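Local coordinates for protein VirX1 (Cyanophage Syn10, PDB 6QGM) that probably acts as a flavin-dependent halogenase of the tryptophan halogenase family, iodinating a range of substrates, at residues 16-21 and 357-362. Residues are numbered along the deposited sequence; the frame is centred on the assembly and turned at random.
Sequences GWMTAA and TGLLTT
No ring takes part where Met18 meets Leu359 and Thr362; the one aromatic group of the two segments, the indole of Trp17, stays outside the contact, packs edge-to-face with His188 and uses NE1 for a hydrogen bond to Glu36. The join is aliphatic and thioether in character, with no hydrogen bond between the two segments. It links helix 14-26, the first helix of the dinucleotide-binding (Rossmann-type) fold, to the start of helix 360-373. Gly16 belongs to the probable GxGxxG signature at the beginning of the earlier helix. In related flavin-dependent halogenases the Thr-Gly pair corresponding to Thr357 and Gly358 lies at the halide site beside the flavin, so the contact probably sits close to the cofactor pocket of this apo structure.

Met18 spans the gap between the two segments, whose nearest CA atoms, those of Met18 and Thr362, are 8.2 Å apart. Its chain runs out extended as far as the sulfur and then bends (chi3 68°), which sets both SD and CE against Thr362 CG2, with Met18 SD 4.2 Å from that methyl. The threonine side chain crosses the methionine at about a right angle, while its hydroxyl is engaged by Ser15 through a hydrogen bond. Leu359 turns both methyls of its fork to the sulfur, CD1 the nearer at 4.2 Å from Met18 SD. Leu176 of helix 169-181 and Ile366, one turn further along helix 360-373, also pack on Met18, a buried residue. At the closest approach of the two segments, Met18 CE rests 4.1 Å from Thr362 CG2.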
# COMPACT_ATOMS: atom_id res chain seq x y z
N GLY B 16 -33.43 13.40 -8.97
CA GLY B 16 -34.53 12.53 -9.41
C GLY B 16 -34.51 12.35 -10.91
O GLY B 16 -34.51 11.20 -11.38
N TRP B 17 -34.47 13.46 -11.65
CA TRP B 17 -34.59 13.46 -13.12
C TRP B 17 -33.26 13.06 -13.77
O TRP B 17 -33.31 12.45 -14.85
CB TRP B 17 -35.08 14.82 -13.59
CG TRP B 17 -36.51 15.03 -13.22
CD1 TRP B 17 -37.03 15.96 -12.37
CD2 TRP B 17 -37.61 14.22 -13.66
NE1 TRP B 17 -38.38 15.81 -12.28
CE2 TRP B 17 -38.77 14.74 -13.05
CE3 TRP B 17 -37.73 13.12 -14.51
CZ2 TRP B 17 -40.02 14.19 -13.27
CZ3 TRP B 17 -38.97 12.58 -14.73
CH2 TRP B 17 -40.10 13.10 -14.11
N MET B 18 -32.13 13.37 -13.15
CA MET B 18 -30.80 12.90 -13.59
C MET B 18 -30.80 11.37 -13.56
O MET B 18 -30.35 10.77 -14.56
CB MET B 18 -29.68 13.49 -12.72
CG MET B 18 -29.36 14.91 -13.07
SD MET B 18 -28.15 15.66 -11.97
CE MET B 18 -26.67 14.73 -12.39
N THR B 19 -31.34 10.78 -12.50
CA THR B 19 -31.46 9.30 -12.32
C THR B 19 -32.46 8.75 -13.36
O THR B 19 -32.10 7.79 -14.08
CB THR B 19 -31.85 8.96 -10.87
OG1 THR B 19 -30.93 9.61 -10.00
CG2 THR B 19 -31.84 7.48 -10.60
N ALA B 20 -33.65 9.34 -13.45
CA ALA B 20 -34.70 8.90 -14.40
C ALA B 20 -34.17 8.92 -15.84
O ALA B 20 -34.34 7.90 -16.54
CB ALA B 20 -35.94 9.76 -14.26
N ALA B 21 -33.54 10.02 -16.26
CA ALA B 21 -33.00 10.22 -17.63
C ALA B 21 -31.93 9.16 -17.94
O ALA B 21 -32.09 8.44 -18.94
CB ALA B 21 -32.43 11.61 -17.77
N THR B 357 -18.61 20.13 -5.43
CA THR B 357 -18.76 18.66 -5.25
C THR B 357 -20.26 18.35 -5.07
O THR B 357 -20.61 17.15 -5.09
CB THR B 357 -17.73 18.23 -4.20
OG1 THR B 357 -17.76 16.82 -3.99
CG2 THR B 357 -17.84 18.96 -2.88
N GLY B 358 -21.11 19.38 -5.01
CA GLY B 358 -22.59 19.29 -4.94
C GLY B 358 -23.15 18.06 -5.65
O GLY B 358 -23.72 17.21 -4.98
N LEU B 359 -22.99 17.96 -6.96
CA LEU B 359 -23.61 16.90 -7.80
C LEU B 359 -22.80 15.59 -7.76
O LEU B 359 -23.26 14.62 -8.42
CB LEU B 359 -23.72 17.39 -9.26
CG LEU B 359 -24.88 18.34 -9.56
CD1 LEU B 359 -25.12 18.43 -11.06
CD2 LEU B 359 -26.16 17.92 -8.86
N LEU B 360 -21.67 15.53 -7.05
CA LEU B 360 -20.75 14.35 -7.09
C LEU B 360 -21.48 13.11 -6.56
O LEU B 360 -21.59 12.10 -7.25
CB LEU B 360 -19.51 14.62 -6.23
CG LEU B 360 -18.50 13.47 -6.19
CD1 LEU B 360 -17.76 13.37 -7.53
CD2 LEU B 360 -17.52 13.66 -5.04
N THR B 361 -21.94 13.23 -5.31
CA THR B 361 -22.80 12.25 -4.61
C THR B 361 -23.88 11.72 -5.58
O THR B 361 -24.34 10.58 -5.36
CB THR B 361 -23.32 12.89 -3.31
OG1 THR B 361 -24.13 11.94 -2.63
CG2 THR B 361 -24.10 14.17 -3.54
N THR B 362 -24.27 12.49 -6.60
CA THR B 362 -25.38 12.17 -7.53
C THR B 362 -24.88 11.40 -8.77
O THR B 362 -25.28 10.22 -8.89
CB THR B 362 -26.18 13.42 -7.92
OG1 THR B 362 -26.53 14.09 -6.71
CG2 THR B 362 -27.43 13.11 -8.73